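Long-range contact in glypican-1 (Homo sapiens, PDB 4YWT), which bears heparan sulfate chains at the cell surface and, through them, binds alpha-4 (V) collagen and takes part in Schwann cell myelination: residues R265-L279 against I393-A405. The protein carries 3 engineered substitutions. Numbering follows the deposited sequence.
Sequences RPCPDYCRNVLKGCL and ISLPGTLCSEKMA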
loop_
_atom_site.group_PDB
_atom_site.type_symbol
_atom_site.label_atom_id
_atom_site.label_comp_id
_atom_site.label_asym_id
_atom_site.label_seq_id
_atom_site.Cartn_x
_atom_site.Cartn_y
_atom_site.Cartn_z
ATOM N N ARG A 265 -7.490 34.559 7.378
ATOM C CA ARG A 265 -7.303 33.136 7.136
ATOM C C ARG A 265 -6.655 32.481 8.351
ATOM O O ARG A 265 -5.903 33.129 9.080
ATOM C CB ARG A 265 -6.460 32.916 5.875
ATOM C CG ARG A 265 -7.266 32.998 4.588
ATOM C CD ARG A 265 -8.258 31.848 4.503
ATOM N NE ARG A 265 -9.223 32.017 3.421
ATOM C CZ ARG A 265 -10.533 32.151 3.606
ATOM N NH1 ARG A 265 -11.036 32.137 4.834
ATOM N NH2 ARG A 265 -11.341 32.299 2.565
ATOM N N PRO A 266 -6.950 31.190 8.576
ATOM C CA PRO A 266 -6.502 30.499 9.791
ATOM C C PRO A 266 -4.989 30.372 9.901
ATOM O O PRO A 266 -4.308 30.182 8.895
ATOM C CB PRO A 266 -7.139 29.109 9.660
ATOM C CG PRO A 266 -8.268 29.286 8.708
ATOM C CD PRO A 266 -7.812 30.331 7.746
ATOM N N CYS A 267 -4.474 30.483 11.120
ATOM C CA CYS A 267 -3.058 30.257 11.354
ATOM C C CYS A 267 -2.719 28.787 11.112
ATOM O O CYS A 267 -3.499 27.900 11.449
ATOM C CB CYS A 267 -2.666 30.683 12.772
ATOM S SG CYS A 267 -2.780 32.469 13.072
ATOM N N PRO A 268 -1.553 28.536 10.497
ATOM C CA PRO A 268 -1.087 27.176 10.198
ATOM C C PRO A 268 -1.104 26.232 11.403
ATOM O O PRO A 268 -1.637 25.128 11.295
ATOM C CB PRO A 268 0.343 27.406 9.710
ATOM C CG PRO A 268 0.287 28.748 9.066
ATOM C CD PRO A 268 -0.674 29.559 9.897
ATOM N N ASP A 269 -0.538 26.661 12.529
ATOM C CA ASP A 269 -0.478 25.820 13.723
ATOM C C ASP A 269 -1.866 25.573 14.315
ATOM O O ASP A 269 -2.135 24.505 14.869
ATOM C CB ASP A 269 0.441 26.449 14.773
ATOM C CG ASP A 269 1.907 26.376 14.385
ATOM O OD1 ASP A 269 2.234 25.629 13.437
ATOM O OD2 ASP A 269 2.732 27.055 15.030
ATOM N N TYR A 270 -2.735 26.570 14.198
ATOM C CA TYR A 270 -4.127 26.450 14.618
ATOM C C TYR A 270 -4.817 25.343 13.817
ATOM O O TYR A 270 -5.340 24.371 14.380
ATOM C CB TYR A 270 -4.843 27.794 14.435
ATOM C CG TYR A 270 -6.309 27.814 14.806
ATOM C CD1 TYR A 270 -6.826 26.945 15.760
ATOM C CD2 TYR A 270 -7.179 28.713 14.200
ATOM C CE1 TYR A 270 -8.169 26.969 16.093
ATOM C CE2 TYR A 270 -8.521 28.743 14.526
ATOM C CZ TYR A 270 -9.010 27.870 15.473
ATOM O OH TYR A 270 -10.347 27.898 15.799
ATOM N N CYS A 271 -4.798 25.505 12.497
ATOM C CA CYS A 271 -5.338 24.519 11.567
ATOM C C CYS A 271 -4.786 23.124 11.845
ATOM O O CYS A 271 -5.519 22.132 11.809
ATOM C CB CYS A 271 -5.022 24.936 10.127
ATOM S SG CYS A 271 -5.627 23.815 8.845
ATOM N N ARG A 272 -3.490 23.060 12.135
ATOM C CA ARG A 272 -2.823 21.788 12.365
ATOM C C ARG A 272 -3.264 21.134 13.668
ATOM O O ARG A 272 -3.414 19.919 13.725
ATOM C CB ARG A 272 -1.307 21.972 12.355
ATOM C CG ARG A 272 -0.664 21.533 11.052
ATOM C CD ARG A 272 0.628 22.276 10.790
ATOM N NE ARG A 272 0.640 22.867 9.455
ATOM C CZ ARG A 272 1.560 23.723 9.025
ATOM N NH1 ARG A 272 1.491 24.209 7.793
ATOM N NH2 ARG A 272 2.549 24.093 9.825
ATOM N N ASN A 273 -3.471 21.931 14.711
ATOM C CA ASN A 273 -3.989 21.383 15.958
ATOM C C ASN A 273 -5.415 20.885 15.775
ATOM O O ASN A 273 -5.781 19.816 16.278
ATOM C CB ASN A 273 -3.924 22.415 17.081
ATOM C CG ASN A 273 -2.657 22.297 17.901
ATOM O OD1 ASN A 273 -1.764 21.518 17.570
ATOM N ND2 ASN A 273 -2.574 23.062 18.981
ATOM N N VAL A 274 -6.211 21.653 15.036
ATOM C CA VAL A 274 -7.582 21.245 14.744
ATOM C C VAL A 274 -7.619 19.906 14.009
ATOM O O VAL A 274 -8.302 18.976 14.440
ATOM C CB VAL A 274 -8.327 22.297 13.905
ATOM C CG1 VAL A 274 -9.679 21.759 13.463
ATOM C CG2 VAL A 274 -8.492 23.586 14.696
ATOM N N LEU A 275 -6.877 19.803 12.910
ATOM C CA LEU A 275 -6.899 18.580 12.111
ATOM C C LEU A 275 -6.254 17.401 12.837
ATOM O O LEU A 275 -6.677 16.260 12.663
ATOM C CB LEU A 275 -6.220 18.803 10.759
ATOM C CG LEU A 275 -6.959 19.753 9.813
ATOM C CD1 LEU A 275 -6.393 19.668 8.406
ATOM C CD2 LEU A 275 -8.453 19.460 9.811
ATOM N N LYS A 276 -5.237 17.673 13.651
ATOM C CA LYS A 276 -4.641 16.631 14.482
ATOM C C LYS A 276 -5.659 16.122 15.490
ATOM O O LYS A 276 -5.652 14.945 15.849
ATOM C CB LYS A 276 -3.392 17.137 15.206
ATOM C CG LYS A 276 -2.119 17.044 14.380
ATOM C CD LYS A 276 -0.912 17.528 15.162
ATOM C CE LYS A 276 0.358 17.414 14.337
ATOM N NZ LYS A 276 1.581 17.378 15.187
ATOM N N GLY A 277 -6.533 17.015 15.944
ATOM C CA GLY A 277 -7.632 16.615 16.803
ATOM C C GLY A 277 -8.633 15.758 16.049
ATOM O O GLY A 277 -9.082 14.725 16.546
ATOM N N CYS A 278 -8.971 16.184 14.836
ATOM C CA CYS A 278 -9.963 15.491 14.021
ATOM C C CYS A 278 -9.469 14.147 13.496
ATOM O O CYS A 278 -10.242 13.197 13.378
ATOM C CB CYS A 278 -10.384 16.368 12.839
ATOM S SG CYS A 278 -11.210 17.906 13.295
ATOM N N LEU A 279 -8.181 14.070 13.180
ATOM C CA LEU A 279 -7.640 12.903 12.493
ATOM C C LEU A 279 -6.685 12.093 13.367
ATOM O O LEU A 279 -5.709 11.530 12.875
ATOM C CB LEU A 279 -6.931 13.339 11.211
ATOM C CG LEU A 279 -7.740 14.255 10.290
ATOM C CD1 LEU A 279 -6.935 14.618 9.051
ATOM C CD2 LEU A 279 -9.064 13.606 9.908
ATOM N N ILE A 393 0.147 10.772 9.386
ATOM C CA ILE A 393 0.473 11.896 10.254
ATOM C C ILE A 393 0.758 13.156 9.443
ATOM O O ILE A 393 0.794 14.257 9.987
ATOM C CB ILE A 393 1.683 11.597 11.149
ATOM C CG1 ILE A 393 2.956 11.511 10.310
ATOM C CG2 ILE A 393 1.458 10.319 11.945
ATOM C CD1 ILE A 393 4.208 11.597 11.126
ATOM N N SER A 394 0.965 12.991 8.140
ATOM C CA SER A 394 1.212 14.136 7.277
ATOM C C SER A 394 -0.106 14.730 6.796
ATOM O O SER A 394 -0.124 15.821 6.230
ATOM C CB SER A 394 2.080 13.748 6.080
ATOM O OG SER A 394 1.331 13.012 5.129
ATOM N N LEU A 395 -1.200 14.003 7.017
ATOM C CA LEU A 395 -2.533 14.494 6.643
ATOM C C LEU A 395 -2.842 15.940 7.085
ATOM O O LEU A 395 -3.232 16.759 6.248
ATOM C CB LEU A 395 -3.617 13.555 7.188
ATOM C CG LEU A 395 -3.942 12.308 6.370
ATOM C CD1 LEU A 395 -5.115 11.564 6.989
ATOM C CD2 LEU A 395 -4.243 12.685 4.930
ATOM N N PRO A 396 -2.670 16.268 8.385
ATOM C CA PRO A 396 -3.037 17.634 8.782
ATOM C C PRO A 396 -2.169 18.699 8.118
ATOM O O PRO A 396 -2.689 19.718 7.668
ATOM C CB PRO A 396 -2.816 17.635 10.301
ATOM C CG PRO A 396 -2.788 16.197 10.696
ATOM C CD PRO A 396 -2.171 15.494 9.535
ATOM N N GLY A 397 -0.864 18.453 8.059
ATOM C CA GLY A 397 0.069 19.390 7.462
ATOM C C GLY A 397 -0.234 19.688 6.006
ATOM O O GLY A 397 -0.244 20.846 5.592
ATOM N N THR A 398 -0.491 18.642 5.228
ATOM C CA THR A 398 -0.758 18.804 3.803
ATOM C C THR A 398 -2.144 19.389 3.550
ATOM O O THR A 398 -2.309 20.248 2.682
ATOM C CB THR A 398 -0.630 17.467 3.046
ATOM O OG1 THR A 398 -1.678 16.578 3.453
ATOM C CG2 THR A 398 0.722 16.824 3.318
ATOM N N LEU A 399 -3.137 18.929 4.306
ATOM C CA LEU A 399 -4.494 19.444 4.152
ATOM C C LEU A 399 -4.570 20.923 4.516
ATOM O O LEU A 399 -5.314 21.683 3.899
ATOM C CB LEU A 399 -5.482 18.644 5.003
ATOM C CG LEU A 399 -5.942 17.314 4.407
ATOM C CD1 LEU A 399 -6.935 16.621 5.329
ATOM C CD2 LEU A 399 -6.544 17.532 3.029
ATOM N N CYS A 400 -3.796 21.326 5.519
ATOM C CA CYS A 400 -3.731 22.727 5.916
ATOM C C CYS A 400 -2.952 23.549 4.898
ATOM O O CYS A 400 -3.374 24.642 4.516
ATOM C CB CYS A 400 -3.089 22.867 7.297
ATOM S SG CYS A 400 -4.165 22.415 8.671
ATOM N N SER A 401 -1.815 23.016 4.466
ATOM C CA SER A 401 -0.942 23.718 3.531
ATOM C C SER A 401 -1.614 23.961 2.185
ATOM O O SER A 401 -1.419 25.008 1.567
ATOM C CB SER A 401 0.357 22.936 3.326
ATOM O OG SER A 401 1.164 23.536 2.328
ATOM N N GLU A 402 -2.409 22.995 1.738
ATOM C CA GLU A 402 -2.997 23.062 0.404
ATOM C C GLU A 402 -4.271 23.902 0.336
ATOM O O GLU A 402 -4.447 24.692 -0.593
ATOM C CB GLU A 402 -3.290 21.650 -0.110
ATOM C CG GLU A 402 -2.058 20.899 -0.588
ATOM C CD GLU A 402 -2.380 19.505 -1.094
ATOM O OE1 GLU A 402 -3.495 19.012 -0.818
ATOM O OE2 GLU A 402 -1.519 18.903 -1.771
ATOM N N LYS A 403 -5.156 23.743 1.315
ATOM C CA LYS A 403 -6.497 24.306 1.201
ATOM C C LYS A 403 -6.800 25.438 2.181
ATOM O O LYS A 403 -6.941 26.596 1.787
ATOM C CB LYS A 403 -7.536 23.197 1.383
ATOM C CG LYS A 403 -7.184 21.896 0.678
ATOM C CD LYS A 403 -8.379 21.320 -0.063
ATOM C CE LYS A 403 -8.024 20.001 -0.732
ATOM N NZ LYS A 403 -6.552 19.828 -0.882
ATOM N N MET A 404 -6.902 25.090 3.458
ATOM C CA MET A 404 -7.498 25.968 4.462
ATOM C C MET A 404 -6.592 27.093 4.963
ATOM O O MET A 404 -7.039 28.229 5.122
ATOM C CB MET A 404 -7.970 25.118 5.639
ATOM C CG MET A 404 -8.777 23.915 5.185
ATOM S SD MET A 404 -8.902 22.589 6.395
ATOM C CE MET A 404 -9.776 21.369 5.422
ATOM N N ALA A 405 -5.324 26.780 5.213
ATOM C CA ALA A 405 -4.395 27.772 5.744
ATOM C C ALA A 405 -3.662 28.506 4.627
ATOM O O ALA A 405 -3.310 29.676 4.770
ATOM C CB ALA A 405 -3.399 27.115 6.687
#
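Cys271 and Cys400 join helix 268-278 and helix 391-404 by a disulfide, SG to SG 2.0 Å with a torsion of -97° about the bond, and the packing round it illustrates how a covalent link and a hydrophobic knob share one interface. The short helix segments that meet here run roughly antiparallel, at 137°, with their axes 8.7 Å apart at closest approach. Cys271 reaches across because its SG stands anti to the backbone N (chi1 -180°).

One turn on, Leu275 is a knob in the hole formed by Pro396, Leu399, Cys400 and Met404. Its CD1 lies 3.5 Å from Cys400 SG and 3.7 Å from Leu399 CB, while its CB rests 3.6 Å from Pro396 CB. Leu279 extends this buried side, its CD1 meeting Leu395 CB at 4.0 Å; Leu88 of helix 70-129 touches Leu395, and Ala87 touches Leu399.

The other flank is looser. The Arg272 chain, bent at its third torsion, brings NE to 4.0 Å from Gly397 CA, with Cys400 CB at the guanidinium edge and Pro268 CB over one face. Near the exposed end, Ala405 CB comes no nearer than 3.9 Å to Pro266 O.

Cys267 and Cys278, bonded to Cys414 and Cys245, anchor helix 268-278 further, a density of cross-links characteristic of the cysteine-rich lobe of the elongated, mainly helical glypican core.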